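Local coordinates for protein importin subunit beta-1 (Saccharomyces cerevisiae, PDB 5OWU) that carries cargo into the nucleus as the importin beta subunit, pairing with importin alpha, which recognises the classical nuclear localization signal, at residues Gln19-Arg22 / Leu23-Thr27; Gln28-Lys31 / Leu32-Asp35; Pro491-Asn494 / Phe495-Ala498; Ile542-Phe545 / Val546-Leu550. All blocks are in the same frame, centred on the assembly; numbering follows the deposited sequence.

Contact 1: residues Gln19-Arg22 / Leu23-Thr27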
loop_
_atom_site.group_PDB
_atom_site.type_symbol
_atom_site.label_atom_id
_atom_site.label_comp_id
_atom_site.label_asym_id
_atom_site.label_seq_id
_atom_site.Cartn_x
_atom_site.Cartn_y
_atom_site.Cartn_z
ATOM N N GLN A 19 36.098 0.504 15.101
ATOM C CA GLN A 19 34.934 1.321 14.780
ATOM C C GLN A 19 35.266 2.809 14.797
ATOM O O GLN A 19 34.726 3.580 13.990
ATOM C CB GLN A 19 33.811 1.008 15.767
ATOM C CG GLN A 19 32.433 1.438 15.304
ATOM C CD GLN A 19 31.342 1.018 16.269
ATOM O OE1 GLN A 19 31.615 0.417 17.312
ATOM N NE2 GLN A 19 30.096 1.326 15.925
ATOM N N ASN A 20 36.158 3.231 15.699
ATOM C CA ASN A 20 36.587 4.628 15.731
ATOM C C ASN A 20 37.182 5.038 14.395
ATOM O O ASN A 20 36.850 6.097 13.853
ATOM C CB ASN A 20 37.619 4.853 16.836
ATOM C CG ASN A 20 37.235 4.205 18.139
ATOM O OD1 ASN A 20 36.059 4.168 18.508
ATOM N ND2 ASN A 20 38.232 3.674 18.848
ATOM N N ILE A 21 38.085 4.214 13.859
ATOM C CA ILE A 21 38.721 4.521 12.584
ATOM C C ILE A 21 37.693 4.519 11.457
ATOM O O ILE A 21 37.779 5.327 10.525
ATOM C CB ILE A 21 39.876 3.535 12.324
ATOM C CG1 ILE A 21 41.002 3.785 13.334
ATOM C CG2 ILE A 21 40.402 3.660 10.884
ATOM C CD1 ILE A 21 42.194 2.844 13.211
ATOM N N ARG A 22 36.701 3.627 11.523
ATOM C CA ARG A 22 35.659 3.617 10.499
ATOM C C ARG A 22 34.897 4.933 10.487
ATOM O O ARG A 22 34.652 5.515 9.422
ATOM C CB ARG A 22 34.688 2.454 10.723
ATOM C CG ARG A 22 35.302 1.078 10.540
ATOM C CD ARG A 22 34.274 0.045 10.079
ATOM N NE ARG A 22 33.205 -0.198 11.050
ATOM C CZ ARG A 22 33.299 -1.039 12.081
ATOM N NH1 ARG A 22 34.421 -1.711 12.293
ATOM N NH2 ARG A 22 32.274 -1.209 12.908
ATOM N N LEU A 23 34.503 5.417 11.669
ATOM C CA LEU A 23 33.721 6.648 11.724
ATOM C C LEU A 23 34.573 7.860 11.365
ATOM O O LEU A 23 34.108 8.763 10.661
ATOM C CB LEU A 23 33.096 6.813 13.108
ATOM C CG LEU A 23 32.183 8.027 13.293
ATOM C CD1 LEU A 23 30.931 7.916 12.429
ATOM C CD2 LEU A 23 31.821 8.185 14.764
ATOM N N THR A 24 35.818 7.904 11.843
ATOM C CA THR A 24 36.732 8.974 11.453
ATOM C C THR A 24 36.898 9.031 9.939
ATOM O O THR A 24 36.908 10.116 9.342
ATOM C CB THR A 24 38.088 8.769 12.131
ATOM O OG1 THR A 24 37.957 9.010 13.536
ATOM C CG2 THR A 24 39.148 9.709 11.559
ATOM N N SER A 25 37.035 7.866 9.302
ATOM C CA SER A 25 37.191 7.828 7.853
ATOM C C SER A 25 35.921 8.285 7.145
ATOM O O SER A 25 35.990 9.033 6.160
ATOM C CB SER A 25 37.580 6.418 7.420
ATOM O OG SER A 25 38.840 6.060 7.964
ATOM N N GLU A 26 34.752 7.845 7.627
ATOM C CA GLU A 26 33.493 8.270 7.020
ATOM C C GLU A 26 33.305 9.777 7.148
ATOM O O GLU A 26 32.852 10.443 6.206
ATOM C CB GLU A 26 32.321 7.522 7.661
ATOM C CG GLU A 26 31.974 6.207 6.975
ATOM C CD GLU A 26 31.434 5.145 7.933
ATOM O OE1 GLU A 26 30.744 5.512 8.912
ATOM O OE2 GLU A 26 31.707 3.940 7.711
ATOM N N THR A 27 33.649 10.332 8.311
ATOM C CA THR A 27 33.543 11.771 8.504
ATOM C C THR A 27 34.470 12.514 7.555
ATOM O O THR A 27 34.067 13.507 6.938
ATOM C CB THR A 27 33.852 12.130 9.960
ATOM O OG1 THR A 27 32.912 11.476 10.823
ATOM C CG2 THR A 27 33.774 13.643 10.187
#

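Contact 2: residues Gln28-Lys31 / Leu32-Asp35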
loop_
_atom_site.group_PDB
_atom_site.type_symbol
_atom_site.label_atom_id
_atom_site.label_comp_id
_atom_site.label_asym_id
_atom_site.label_seq_id
_atom_site.Cartn_x
_atom_site.Cartn_y
_atom_site.Cartn_z
ATOM N N GLN A 28 35.712 12.047 7.410
ATOM C CA GLN A 28 36.641 12.748 6.530
ATOM C C GLN A 28 36.188 12.667 5.073
ATOM O O GLN A 28 36.336 13.634 4.315
ATOM C CB GLN A 28 38.049 12.183 6.700
ATOM C CG GLN A 28 39.145 13.130 6.240
ATOM C CD GLN A 28 40.534 12.572 6.483
ATOM O OE1 GLN A 28 40.764 11.846 7.453
ATOM N NE2 GLN A 28 41.469 12.903 5.598
ATOM N N LEU A 29 35.612 11.534 4.668
ATOM C CA LEU A 29 35.098 11.412 3.305
ATOM C C LEU A 29 33.953 12.387 3.061
ATOM O O LEU A 29 33.955 13.134 2.073
ATOM C CB LEU A 29 34.650 9.975 3.044
ATOM C CG LEU A 29 35.786 8.957 2.955
ATOM C CD1 LEU A 29 35.237 7.548 3.056
ATOM C CD2 LEU A 29 36.574 9.136 1.670
ATOM N N LYS A 30 32.959 12.395 3.953
ATOM C CA LYS A 30 31.858 13.344 3.802
ATOM C C LYS A 30 32.371 14.782 3.806
ATOM O O LYS A 30 31.889 15.632 3.045
ATOM C CB LYS A 30 30.831 13.130 4.915
ATOM C CG LYS A 30 29.551 13.944 4.768
ATOM C CD LYS A 30 28.663 13.420 3.649
ATOM C CE LYS A 30 27.361 14.209 3.565
ATOM N NZ LYS A 30 26.535 13.823 2.381
ATOM N N LYS A 31 33.365 15.068 4.644
ATOM C CA LYS A 31 33.897 16.423 4.731
ATOM C C LYS A 31 34.562 16.837 3.429
ATOM O O LYS A 31 34.443 17.993 3.008
ATOM C CB LYS A 31 34.887 16.530 5.892
ATOM C CG LYS A 31 35.808 17.756 5.845
ATOM C CD LYS A 31 36.874 17.674 6.931
ATOM C CE LYS A 31 37.966 18.717 6.726
ATOM N NZ LYS A 31 37.436 20.108 6.756
ATOM N N LEU A 32 35.285 15.924 2.782
ATOM C CA LEU A 32 35.847 16.274 1.484
ATOM C C LEU A 32 34.744 16.468 0.449
ATOM O O LEU A 32 34.826 17.376 -0.389
ATOM C CB LEU A 32 36.841 15.213 1.018
ATOM C CG LEU A 32 37.526 15.553 -0.315
ATOM C CD1 LEU A 32 38.358 16.827 -0.193
ATOM C CD2 LEU A 32 38.388 14.403 -0.818
ATOM N N SER A 33 33.697 15.642 0.488
ATOM C CA SER A 33 32.605 15.847 -0.461
ATOM C C SER A 33 31.966 17.213 -0.269
ATOM O O SER A 33 31.504 17.821 -1.241
ATOM C CB SER A 33 31.548 14.752 -0.327
ATOM O OG SER A 33 30.579 15.075 0.655
ATOM N N ASN A 34 31.935 17.717 0.966
ATOM C CA ASN A 34 31.362 19.041 1.190
ATOM C C ASN A 34 32.334 20.160 0.829
ATOM O O ASN A 34 31.923 21.188 0.277
ATOM C CB ASN A 34 30.919 19.190 2.643
ATOM C CG ASN A 34 30.551 20.618 2.984
ATOM O OD1 ASN A 34 29.484 21.103 2.603
ATOM N ND2 ASN A 34 31.444 21.309 3.693
ATOM N N ASP A 35 33.621 19.990 1.125
ATOM C CA ASP A 35 34.560 21.098 0.979
ATOM C C ASP A 35 35.075 21.213 -0.445
ATOM O O ASP A 35 35.323 22.323 -0.920
ATOM C CB ASP A 35 35.747 20.939 1.934
ATOM C CG ASP A 35 35.338 20.977 3.389
ATOM O OD1 ASP A 35 34.259 21.529 3.698
ATOM O OD2 ASP A 35 36.106 20.451 4.219
#

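Contact 3: residues Pro491-Asn494 / Phe495-Ala498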
loop_
_atom_site.group_PDB
_atom_site.type_symbol
_atom_site.label_atom_id
_atom_site.label_comp_id
_atom_site.label_asym_id
_atom_site.label_seq_id
_atom_site.Cartn_x
_atom_site.Cartn_y
_atom_site.Cartn_z
ATOM N N PRO A 491 -31.149 -11.383 12.093
ATOM C CA PRO A 491 -31.202 -12.762 12.609
ATOM C C PRO A 491 -29.962 -13.162 13.394
ATOM O O PRO A 491 -30.055 -14.012 14.293
ATOM C CB PRO A 491 -31.366 -13.604 11.334
ATOM C CG PRO A 491 -30.735 -12.781 10.256
ATOM C CD PRO A 491 -30.930 -11.335 10.635
ATOM N N ILE A 492 -28.811 -12.525 13.137
ATOM C CA ILE A 492 -27.560 -13.011 13.714
ATOM C C ILE A 492 -27.567 -12.895 15.230
ATOM O O ILE A 492 -26.871 -13.654 15.919
ATOM C CB ILE A 492 -26.354 -12.265 13.108
ATOM C CG1 ILE A 492 -25.054 -13.020 13.403
ATOM C CG2 ILE A 492 -26.245 -10.840 13.658
ATOM C CD1 ILE A 492 -24.976 -14.420 12.795
ATOM N N TYR A 493 -28.340 -11.955 15.780
ATOM C CA TYR A 493 -28.324 -11.766 17.227
ATOM C C TYR A 493 -28.906 -12.970 17.955
ATOM O O TYR A 493 -28.479 -13.271 19.077
ATOM C CB TYR A 493 -29.053 -10.472 17.603
ATOM C CG TYR A 493 -28.289 -9.251 17.127
ATOM C CD1 TYR A 493 -27.003 -8.995 17.583
ATOM C CD2 TYR A 493 -28.835 -8.376 16.196
ATOM C CE1 TYR A 493 -26.281 -7.892 17.135
ATOM C CE2 TYR A 493 -28.124 -7.275 15.742
ATOM C CZ TYR A 493 -26.848 -7.037 16.219
ATOM O OH TYR A 493 -26.138 -5.943 15.772
ATOM N N ASN A 494 -29.821 -13.710 17.317
ATOM C CA ASN A 494 -30.303 -14.940 17.940
ATOM C C ASN A 494 -29.174 -15.926 18.208
ATOM O O ASN A 494 -29.317 -16.797 19.073
ATOM C CB ASN A 494 -31.366 -15.602 17.062
ATOM C CG ASN A 494 -32.626 -14.769 16.938
ATOM O OD1 ASN A 494 -33.072 -14.146 17.902
ATOM N ND2 ASN A 494 -33.208 -14.756 15.746
ATOM N N PHE A 495 -28.053 -15.800 17.498
ATOM C CA PHE A 495 -26.921 -16.700 17.649
ATOM C C PHE A 495 -25.771 -16.075 18.422
ATOM O O PHE A 495 -24.728 -16.721 18.573
ATOM C CB PHE A 495 -26.426 -17.158 16.271
ATOM C CG PHE A 495 -27.482 -17.850 15.456
ATOM C CD1 PHE A 495 -27.713 -19.212 15.600
ATOM C CD2 PHE A 495 -28.252 -17.133 14.558
ATOM C CE1 PHE A 495 -28.693 -19.846 14.851
ATOM C CE2 PHE A 495 -29.229 -17.760 13.808
ATOM C CZ PHE A 495 -29.452 -19.117 13.960
ATOM N N TYR A 496 -25.934 -14.847 18.918
ATOM C CA TYR A 496 -24.826 -14.182 19.605
ATOM C C TYR A 496 -24.280 -15.004 20.765
ATOM O O TYR A 496 -23.056 -15.214 20.823
ATOM C CB TYR A 496 -25.268 -12.790 20.071
ATOM C CG TYR A 496 -24.464 -11.655 19.469
ATOM C CD1 TYR A 496 -24.491 -11.409 18.104
ATOM C CD2 TYR A 496 -23.689 -10.827 20.265
ATOM C CE1 TYR A 496 -23.773 -10.375 17.550
ATOM C CE2 TYR A 496 -22.959 -9.782 19.718
ATOM C CZ TYR A 496 -23.003 -9.563 18.362
ATOM O OH TYR A 496 -22.278 -8.528 17.812
ATOM N N PRO A 497 -25.098 -15.508 21.698
ATOM C CA PRO A 497 -24.544 -16.302 22.809
ATOM C C PRO A 497 -23.680 -17.455 22.321
ATOM O O PRO A 497 -22.491 -17.540 22.658
ATOM C CB PRO A 497 -25.796 -16.793 23.551
ATOM C CG PRO A 497 -26.846 -15.770 23.225
ATOM C CD PRO A 497 -26.558 -15.336 21.810
ATOM N N ALA A 498 -24.252 -18.312 21.474
ATOM C CA ALA A 498 -23.503 -19.455 20.961
ATOM C C ALA A 498 -22.206 -19.007 20.296
ATOM O O ALA A 498 -21.114 -19.465 20.656
ATOM C CB ALA A 498 -24.373 -20.247 19.984
HETATM O O HOH W 1 -27.164 -18.640 20.542
#

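Contact 4: residues Ile542-Phe545 / Val546-Leu550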
loop_
_atom_site.group_PDB
_atom_site.type_symbol
_atom_site.label_atom_id
_atom_site.label_comp_id
_atom_site.label_asym_id
_atom_site.label_seq_id
_atom_site.Cartn_x
_atom_site.Cartn_y
_atom_site.Cartn_z
ATOM N N ILE A 542 -18.181 -11.292 27.398
ATOM C CA ILE A 542 -16.884 -10.965 26.814
ATOM C C ILE A 542 -16.053 -10.181 27.819
ATOM O O ILE A 542 -14.875 -10.482 28.057
ATOM C CB ILE A 542 -17.060 -10.188 25.494
ATOM C CG1 ILE A 542 -17.801 -11.045 24.464
ATOM C CG2 ILE A 542 -15.701 -9.766 24.934
ATOM C CD1 ILE A 542 -18.227 -10.279 23.217
ATOM N N SER A 543 -16.674 -9.189 28.459
ATOM C CA SER A 543 -15.935 -8.338 29.385
ATOM C C SER A 543 -15.296 -9.182 30.479
ATOM O O SER A 543 -14.068 -9.187 30.654
ATOM C CB SER A 543 -16.876 -7.287 29.971
ATOM O OG SER A 543 -16.229 -6.528 30.975
ATOM N N THR A 544 -16.129 -9.961 31.180
ATOM C CA THR A 544 -15.643 -10.885 32.199
ATOM C C THR A 544 -14.505 -11.736 31.666
ATOM O O THR A 544 -13.478 -11.908 32.336
ATOM C CB THR A 544 -16.794 -11.776 32.679
ATOM O OG1 THR A 544 -17.787 -10.971 33.314
ATOM C CG2 THR A 544 -16.314 -12.841 33.665
ATOM N N PHE A 545 -14.659 -12.262 30.448
ATOM C CA PHE A 545 -13.655 -13.174 29.920
ATOM C C PHE A 545 -12.319 -12.468 29.741
ATOM O O PHE A 545 -11.269 -13.003 30.122
ATOM C CB PHE A 545 -14.121 -13.781 28.595
ATOM C CG PHE A 545 -12.999 -14.385 27.788
ATOM C CD1 PHE A 545 -12.434 -15.593 28.156
ATOM C CD2 PHE A 545 -12.498 -13.732 26.679
ATOM C CE1 PHE A 545 -11.396 -16.141 27.420
ATOM C CE2 PHE A 545 -11.467 -14.278 25.941
ATOM C CZ PHE A 545 -10.914 -15.470 26.306
ATOM N N VAL A 546 -12.328 -11.256 29.179
ATOM C CA VAL A 546 -11.047 -10.666 28.808
ATOM C C VAL A 546 -10.314 -10.177 30.050
ATOM O O VAL A 546 -9.115 -10.429 30.219
ATOM C CB VAL A 546 -11.231 -9.553 27.755
ATOM C CG1 VAL A 546 -11.735 -10.158 26.440
ATOM C CG2 VAL A 546 -12.160 -8.446 28.255
ATOM N N MET A 547 -11.031 -9.531 30.970
ATOM C CA MET A 547 -10.412 -9.095 32.219
ATOM C C MET A 547 -9.770 -10.278 32.935
ATOM O O MET A 547 -8.552 -10.299 33.161
ATOM C CB MET A 547 -11.454 -8.388 33.091
ATOM C CG MET A 547 -11.897 -7.060 32.471
ATOM S SD MET A 547 -13.018 -6.026 33.433
ATOM C CE MET A 547 -14.383 -7.142 33.763
ATOM N N ASP A 548 -10.568 -11.304 33.248
ATOM C CA ASP A 548 -10.018 -12.522 33.832
ATOM C C ASP A 548 -8.838 -13.031 33.010
ATOM O O ASP A 548 -7.782 -13.376 33.554
ATOM C CB ASP A 548 -11.110 -13.591 33.932
ATOM C CG ASP A 548 -12.255 -13.187 34.857
ATOM O OD1 ASP A 548 -12.355 -11.994 35.214
ATOM O OD2 ASP A 548 -13.070 -14.066 35.213
ATOM N N LYS A 549 -8.993 -13.059 31.683
ATOM C CA LYS A 549 -7.937 -13.618 30.847
ATOM C C LYS A 549 -6.659 -12.811 30.981
ATOM O O LYS A 549 -5.558 -13.375 31.059
ATOM C CB LYS A 549 -8.388 -13.669 29.390
ATOM C CG LYS A 549 -7.475 -14.490 28.489
ATOM C CD LYS A 549 -7.622 -15.980 28.778
ATOM C CE LYS A 549 -6.637 -16.795 27.969
ATOM N NZ LYS A 549 -6.778 -18.257 28.218
ATOM N N LEU A 550 -6.779 -11.485 31.022
ATOM C CA LEU A 550 -5.589 -10.676 31.233
ATOM C C LEU A 550 -4.902 -11.106 32.521
ATOM O O LEU A 550 -3.694 -11.379 32.538
ATOM C CB LEU A 550 -5.958 -9.191 31.262
ATOM C CG LEU A 550 -4.812 -8.183 31.363
ATOM C CD1 LEU A 550 -3.843 -8.351 30.207
ATOM C CD2 LEU A 550 -5.357 -6.751 31.418
#

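Contact 1: residues Gln19-Arg22 / Leu23-Thr27
T24 turns its hydroxyl back onto the preceding helical turn, where OG1 donates to the carbonyl O of N20 over 3.1 Å. N20 O already takes the backbone N-H of T24 at 2.9 Å, so both bonds come from one residue. With OG1 beside its own backbone N (chi1 -70°), the hydroxyl stands above the carbonyl plane, while the amide N lies closer to that plane. T27 does the same to L23 O, its OG1 and N arriving from opposite faces. Threonine suits such places because its hydroxyl can be satisfied within the helix itself. S25 is similarly folded, OG 2.9 Å from I21 O, but it is buried against N12 and S13 of helix 3-15, where a small side chain lets two helices come near. These helices make up HEAT 1.

E26 can be followed outward, and all of it hangs over the carbonyl of R22. Its CB lies 3.5 Å from R22 O, CG at 3.7 Å and CD at 3.6 Å; the bend at chi2 (148°) then keeps OE1 and OE2 nearly as close to it. The tip still falls short of the arginine, with OE2 5.5 Å from R22 NE. That guanidinium is instead laid with one face over CA of Q19, and its NH1 bonds to S16 O. R22 and E26 therefore probably attract each other only at a distance, and this exposed turn is held mainly by backbone bonds that its own hydroxyls reinforce.

Contact 2: residues Gln28-Lys31 / Leu32-Asp35
S33 and K30 make the close join here: S33 OG donates to K30 O over 2.8 Å, reaching back three residues. Its hydroxyl sits between the backbone N and the carbonyl carbon (chi1 87°), a placing that turns it back to K30 O, tilted 19° from the carbonyl plane, and K30 O also accepts the N-H of N34. The CD of K30 lies alongside at 3.9 Å from OG; beyond it, K30 NZ forms a long, weak ion pair with E68. S33 is buried, touching F40 of helix 37-48, and L32 beside it reaches F6, Q39 and F40, while L29 packs on F6 and L9 of helix 3-15. Here helix 19-35, the second of HEAT 1, is wedged between its partner in the repeat and the helix that opens HEAT 2, which is why leucines and a small serine line this side. With an alanine in place of S33, K30 O would probably rely on the N34 amide alone in this turn, and a small gap would open beside the CD of K30.

The solvent side is built from charge. K31 runs out extended and bends at chi4 (60°), bringing NZ to 2.9 Å from D35 OD2 in a salt bridge that meets the oxygen nearly along its C-O bond. The aspartate folds back on the helix, and D35 OD2 lies 3.2 Å from K31 O, two acceptors whose closeness the ammonium probably eases. N34 ND2 adds a weak bond to D35 OD1.

Contact 3: residues Pro491-Asn494 / Phe495-Ala498
Y493 and Y496 run side by side in the same direction, three residues apart, with CD1 of Y493 3.5 Å from CE1 of Y496. Their planes are inclined at 43°, so the pair is oblique, yet Y493 CD1 still lies over one face of the Y496 ring, whose edge meets I492 O. F495 leaves on another side, its CD2 3.6 Å from P491 O.

Short backbone bonds hold the turn from which these side chains leave: F495 N donates to I492 O and Y496 N to Y493 O, each reaching back only three residues and approaching well above the carbonyl plane. P497 suits the first turn of helix 496-507, where an amide hydrogen is not needed. One water donates to N494 O and accepts from A498 N, bridging the entry to the helix.

Next comes I492, whose CG2 stands over the Y493 ring and which packs on V481 and L484 of helix 467-484. F495 rests on L452, P453 and V456 of helix 452-463. Farther out, Y493 OH bonds to Y530 O and Y496 OH to M527 O, both at the end of helix 516-530. Tyrosine is thus used twice over: apolar rings fill the approach to HEAT 12, while their hydroxyls satisfy carbonyls at a helix end.

Contact 4: residues Ile542-Phe545 / Val546-Leu550
F545 lays one face of its ring against K549, one helical turn on, with the lysine CB over that face and its CD 4.0 Å from CE1. Both belong to helix 536-553, the first helix of HEAT 13. The two side chains run the same way, as each has CG anti to its backbone N (chi1 162° for F545), and the aliphatic part of K549 serves as a greasy wall. Its charged end goes on to N508 OD1 and Q552 OE1, so a buried lysine still finds polar mates.

V546 crosses F545 at about a right angle, its CG1 3.7 Å from CD2 of the ring. I542 meets V546 more loosely, its CG2 4.3 Å from V546 CG1. Beyond the helix, F545 lies on I504, A507 and L524 of HEAT 12, whereas V546 faces V579 of helix 563-586. A serine at F545 would probably leave the methylenes of K549 without their flat neighbour and open a gap toward I504 and L524.

M547 reaches L580 and L598, away from the ring. Bent at chi3 (-55°), it folds its methyl back, so that CE lies 3.4 Å from S543 OG. A slim serine leaves room for that fold. The branch of V546 packs tightly on the preceding turn: CG2 lies 3.2 Å from S543 O and 3.4 Å from I542 O.

How the contacts relate
Contacts 1 and 2 are successive parts of helix 19-35, their centres about 13 Å apart. Contact 1 is largely a surface turn, whereas contact 2 is partly buried between neighbouring helices and carries charge on its outer side. Contacts 3 and 4, also partly buried, lie far along the superhelix, about 67 Å and 54 Å from contact 1 between centres, and their chemistry is aromatic and aliphatic. They do not touch each other, though their nearest atoms are about 6 Å apart. They also share neighbours: Y496 touches T538 on the helix of contact 4, and M527 meets both Y496 and I542. Hydroxyl-to-carbonyl bonds stay within the helix in contacts 1 and 2 but reach another helix in contact 3.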